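Endoglucanase EG-II (Hypocrea jecorina, PDB 3QR3) hydrolyses internal beta-1,4-glucosidic bonds of cellulose, acting as an endoglucanase of glycoside hydrolase family 5. Local coordinates at residues G12-V24 with D103-I115. Numbering follows the deposited sequence.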
loop_
_atom_site.group_PDB
_atom_site.type_symbol
_atom_site.label_atom_id
_atom_site.label_comp_id
_atom_site.label_asym_id
_atom_site.label_seq_id
_atom_site.Cartn_x
_atom_site.Cartn_y
_atom_site.Cartn_z
ATOM N N GLY A 12 -3.670 10.924 -0.169
ATOM C CA GLY A 12 -3.735 12.325 0.215
ATOM C C GLY A 12 -2.674 12.739 1.222
ATOM O O GLY A 12 -2.049 13.807 1.078
ATOM N N PHE A 13 -2.452 11.913 2.243
ATOM C CA PHE A 13 -1.370 12.191 3.197
ATOM C C PHE A 13 -0.014 12.091 2.484
ATOM O O PHE A 13 1.033 12.475 3.031
ATOM C CB PHE A 13 -1.414 11.250 4.405
ATOM C CG PHE A 13 -2.329 11.713 5.530
ATOM C CD1 PHE A 13 -1.933 12.713 6.398
ATOM C CD2 PHE A 13 -3.556 11.102 5.740
ATOM C CE1 PHE A 13 -2.759 13.120 7.445
ATOM C CE2 PHE A 13 -4.390 11.505 6.776
ATOM C CZ PHE A 13 -3.985 12.525 7.629
ATOM N N ASP A 14 -0.039 11.592 1.253
ATOM C CA ASP A 14 1.181 11.435 0.471
ATOM C C ASP A 14 1.300 12.447 -0.665
ATOM O O ASP A 14 2.281 12.428 -1.413
ATOM C CB ASP A 14 1.216 10.042 -0.142
ATOM C CG ASP A 14 0.030 9.794 -1.035
ATOM O OD1 ASP A 14 -1.089 10.160 -0.622
ATOM O OD2 ASP A 14 0.209 9.259 -2.147
ATOM N N PHE A 15 0.305 13.309 -0.839
ATOM C CA PHE A 15 0.423 14.308 -1.893
ATOM C C PHE A 15 1.623 15.175 -1.551
ATOM O O PHE A 15 1.835 15.520 -0.392
ATOM C CB PHE A 15 -0.850 15.131 -2.030
ATOM C CG PHE A 15 -1.972 14.388 -2.696
ATOM C CD1 PHE A 15 -1.894 13.014 -2.865
ATOM C CD2 PHE A 15 -3.106 15.054 -3.145
ATOM C CE1 PHE A 15 -2.917 12.318 -3.472
ATOM C CE2 PHE A 15 -4.139 14.358 -3.757
ATOM C CZ PHE A 15 -4.049 12.994 -3.914
ATOM N N GLY A 16 2.420 15.501 -2.560
ATOM C CA GLY A 16 3.654 16.222 -2.330
ATOM C C GLY A 16 4.869 15.307 -2.275
ATOM O O GLY A 16 5.987 15.800 -2.169
ATOM N N CYS A 17 4.660 13.988 -2.343
ATOM C CA CYS A 17 5.777 13.044 -2.398
ATOM C C CYS A 17 6.134 12.734 -3.848
ATOM O O CYS A 17 5.263 12.433 -4.661
ATOM C CB CYS A 17 5.419 11.738 -1.685
ATOM S SG CYS A 17 5.120 11.909 0.084
ATOM N N THR A 18 7.416 12.801 -4.173
ATOM C CA THR A 18 7.875 12.441 -5.510
ATOM C C THR A 18 8.751 11.187 -5.443
ATOM O O THR A 18 9.088 10.730 -4.356
ATOM C CB THR A 18 8.626 13.610 -6.152
ATOM O OG1 THR A 18 9.504 14.191 -5.184
ATOM C CG2 THR A 18 7.638 14.682 -6.601
ATOM N N THR A 19 9.124 10.640 -6.600
ATOM C CA THR A 19 9.771 9.335 -6.651
ATOM C C THR A 19 11.215 9.336 -6.138
ATOM O O THR A 19 11.825 8.279 -6.021
ATOM C CB THR A 19 9.721 8.747 -8.068
ATOM O OG1 THR A 19 10.422 9.612 -8.963
ATOM C CG2 THR A 19 8.270 8.625 -8.535
ATOM N N ASP A 20 11.754 10.514 -5.822
ATOM C CA ASP A 20 13.098 10.612 -5.244
ATOM C C ASP A 20 13.056 10.536 -3.723
ATOM O O ASP A 20 14.087 10.697 -3.061
ATOM C CB ASP A 20 13.775 11.926 -5.654
ATOM C CG ASP A 20 13.017 13.142 -5.156
ATOM O OD1 ASP A 20 11.802 13.008 -4.884
ATOM O OD2 ASP A 20 13.618 14.228 -5.040
ATOM N N GLY A 21 11.872 10.313 -3.156
ATOM C CA GLY A 21 11.750 10.276 -1.705
ATOM C C GLY A 21 11.622 11.648 -1.051
ATOM O O GLY A 21 11.697 11.776 0.168
ATOM N N THR A 22 11.442 12.688 -1.856
ATOM C CA THR A 22 11.141 14.001 -1.296
ATOM C C THR A 22 9.642 14.143 -1.095
ATOM O O THR A 22 8.869 14.074 -2.055
ATOM C CB THR A 22 11.620 15.150 -2.207
ATOM O OG1 THR A 22 13.023 15.015 -2.435
ATOM C CG2 THR A 22 11.362 16.515 -1.543
ATOM N N CYS A 23 9.232 14.330 0.155
ATOM C CA CYS A 23 7.847 14.683 0.456
ATOM C C CYS A 23 7.789 16.103 1.023
ATOM O O CYS A 23 8.306 16.367 2.107
ATOM C CB CYS A 23 7.241 13.695 1.453
ATOM S SG CYS A 23 7.036 12.004 0.801
ATOM N N VAL A 24 7.173 17.015 0.281
ATOM C CA VAL A 24 7.007 18.394 0.729
ATOM C C VAL A 24 5.791 18.457 1.633
ATOM O O VAL A 24 4.658 18.375 1.158
ATOM C CB VAL A 24 6.760 19.326 -0.471
ATOM C CG1 VAL A 24 6.669 20.778 -0.006
ATOM C CG2 VAL A 24 7.858 19.139 -1.509
ATOM N N ASP A 103 1.242 2.908 4.963
ATOM C CA ASP A 103 2.197 2.859 3.849
ATOM C C ASP A 103 3.082 4.092 3.845
ATOM O O ASP A 103 2.597 5.208 3.649
ATOM C CB ASP A 103 1.456 2.738 2.508
ATOM C CG ASP A 103 2.246 3.319 1.338
ATOM O OD1 ASP A 103 3.441 2.989 1.193
ATOM O OD2 ASP A 103 1.662 4.098 0.544
ATOM N N ILE A 104 4.376 3.891 4.078
ATOM C CA ILE A 104 5.338 4.990 4.024
ATOM C C ILE A 104 5.711 5.214 2.560
ATOM O O ILE A 104 6.372 4.386 1.956
ATOM C CB ILE A 104 6.582 4.684 4.879
ATOM C CG1 ILE A 104 6.168 4.408 6.327
ATOM C CG2 ILE A 104 7.554 5.859 4.862
ATOM C CD1 ILE A 104 5.483 5.597 7.001
ATOM N N HIS A 105 5.260 6.327 1.986
ATOM C CA HIS A 105 5.283 6.489 0.533
ATOM C C HIS A 105 6.596 7.157 0.085
ATOM O O HIS A 105 6.582 8.261 -0.456
ATOM C CB HIS A 105 4.064 7.322 0.101
ATOM C CG HIS A 105 3.467 6.902 -1.206
ATOM N ND1 HIS A 105 2.778 5.715 -1.366
ATOM C CD2 HIS A 105 3.454 7.514 -2.413
ATOM C CE1 HIS A 105 2.367 5.615 -2.620
ATOM N NE2 HIS A 105 2.761 6.696 -3.275
ATOM N N ASN A 106 7.730 6.490 0.303
ATOM C CA ASN A 106 9.020 7.169 0.138
ATOM C C ASN A 106 10.067 6.595 -0.821
ATOM O O ASN A 106 11.177 7.113 -0.893
ATOM C CB ASN A 106 9.662 7.421 1.494
ATOM C CG ASN A 106 9.190 8.704 2.125
ATOM O OD1 ASN A 106 9.897 9.707 2.113
ATOM N ND2 ASN A 106 7.986 8.683 2.682
ATOM N N TYR A 107 9.723 5.537 -1.542
ATOM C CA TYR A 107 10.594 4.993 -2.576
ATOM C C TYR A 107 11.984 4.644 -2.034
ATOM O O TYR A 107 12.980 4.753 -2.749
ATOM C CB TYR A 107 10.688 5.983 -3.741
ATOM C CG TYR A 107 9.328 6.390 -4.262
ATOM C CD1 TYR A 107 8.647 7.463 -3.706
ATOM C CD2 TYR A 107 8.715 5.686 -5.290
ATOM C CE1 TYR A 107 7.397 7.836 -4.166
ATOM C CE2 TYR A 107 7.451 6.056 -5.763
ATOM C CZ TYR A 107 6.808 7.132 -5.192
ATOM O OH TYR A 107 5.566 7.512 -5.637
ATOM N N ALA A 108 12.023 4.231 -0.768
ATOM C CA ALA A 108 13.253 3.808 -0.085
ATOM C C ALA A 108 14.227 4.964 0.084
ATOM O O ALA A 108 15.427 4.760 0.248
ATOM C CB ALA A 108 13.925 2.632 -0.816
ATOM N N ARG A 109 13.696 6.178 0.067
ATOM C CA ARG A 109 14.528 7.364 0.038
ATOM C C ARG A 109 14.032 8.452 0.981
ATOM O O ARG A 109 12.866 8.483 1.371
ATOM C CB ARG A 109 14.590 7.917 -1.389
ATOM C CG ARG A 109 15.504 7.137 -2.330
ATOM C CD ARG A 109 15.297 7.608 -3.775
ATOM N NE ARG A 109 16.222 6.973 -4.715
ATOM C CZ ARG A 109 16.116 5.719 -5.134
ATOM N NH1 ARG A 109 15.126 4.947 -4.689
ATOM N NH2 ARG A 109 16.992 5.234 -6.001
ATOM N N TRP A 110 14.941 9.345 1.349
ATOM C CA TRP A 110 14.574 10.571 2.035
ATOM C C TRP A 110 15.286 11.708 1.311
ATOM O O TRP A 110 16.516 11.781 1.327
ATOM C CB TRP A 110 14.979 10.477 3.506
ATOM C CG TRP A 110 14.917 11.754 4.323
ATOM C CD1 TRP A 110 15.826 12.783 4.321
ATOM C CD2 TRP A 110 13.933 12.093 5.313
ATOM N NE1 TRP A 110 15.452 13.750 5.233
ATOM C CE2 TRP A 110 14.295 13.349 5.854
ATOM C CE3 TRP A 110 12.777 11.458 5.790
ATOM C CZ2 TRP A 110 13.538 13.986 6.842
ATOM C CZ3 TRP A 110 12.024 12.094 6.774
ATOM C CH2 TRP A 110 12.406 13.352 7.282
ATOM N N ASN A 111 14.513 12.565 0.642
ATOM C CA ASN A 111 15.078 13.697 -0.099
ATOM C C ASN A 111 16.241 13.303 -1.015
ATOM O O ASN A 111 17.286 13.951 -1.028
ATOM C CB ASN A 111 15.504 14.825 0.857
ATOM C CG ASN A 111 14.340 15.348 1.685
ATOM O OD1 ASN A 111 13.184 15.140 1.332
ATOM N ND2 ASN A 111 14.638 16.012 2.793
ATOM N N GLY A 112 16.054 12.242 -1.786
ATOM C CA GLY A 112 17.056 11.837 -2.754
ATOM C C GLY A 112 18.089 10.844 -2.238
ATOM O O GLY A 112 18.828 10.264 -3.031
ATOM N N GLY A 113 18.154 10.653 -0.923
ATOM C CA GLY A 113 19.124 9.729 -0.342
ATOM C C GLY A 113 18.510 8.367 -0.049
ATOM O O GLY A 113 17.425 8.279 0.521
ATOM N N ILE A 114 19.197 7.298 -0.428
ATOM C CA ILE A 114 18.660 5.949 -0.236
ATOM C C ILE A 114 18.908 5.447 1.183
ATOM O O ILE A 114 20.025 5.497 1.681
ATOM C CB ILE A 114 19.272 4.956 -1.225
ATOM C CG1 ILE A 114 18.882 5.317 -2.655
ATOM C CG2 ILE A 114 18.847 3.533 -0.895
ATOM C CD1 ILE A 114 19.745 4.598 -3.711
ATOM N N ILE A 115 17.853 4.979 1.835
ATOM C CA ILE A 115 17.966 4.433 3.178
ATOM C C ILE A 115 19.048 3.350 3.220
ATOM O O ILE A 115 18.985 2.369 2.481
ATOM C CB ILE A 115 16.632 3.823 3.649
ATOM C CG1 ILE A 115 15.534 4.893 3.706
ATOM C CG2 ILE A 115 16.786 3.175 5.003
ATOM C CD1 ILE A 115 14.116 4.266 3.773
HETATM O O HOH W 1 4.534 9.778 -5.014
HETATM O O HOH W 2 8.417 10.490 -1.761
#
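Tyr107 sets one face of its ring against Thr19, with Thr19 CA over its centre, 3.6 Å from the ring centroid, in a CH-pi contact. The contact belongs to the TIM barrel, where the loop after strand 5-11 meets the loop and beta hairpin after strand 99-104. Thr19 CG2 rests on the same side of the ring near its rim, 3.9 Å from Tyr107 CE2. With CG anti to its carbonyl carbon (chi1 -53°), Tyr107 places its OH 2.6 Å from the oxygen of a water, which donates to Cys17 O. A leucine in its place would probably cost Thr19 its flat support and leave this water without its phenolic partner. A second water donates to both Thr18 O and His105 O. Further along, Asp14 OD2 sits over one face of the His105 ring, offset toward its rim, with carboxylate and ring planes 78° apart. The ring is held by ND1, which donates to the syn lone pair of Asp103 OD2 at 2.7 Å. The Cys17-Cys23 disulfide ties the first loop together beside Asn106. Gly21 packs against Arg109 so closely that a CB would clash with Arg109 CB. The type I' turn of the hairpin, Trp110 to Gly113, supplies two backbone hydrogen bonds to the first loop. Gly112 N donates to Asp20 O at 2.8 Å. Asn111 N meets Gly21 O at 3.0 Å, from above the carbonyl plane.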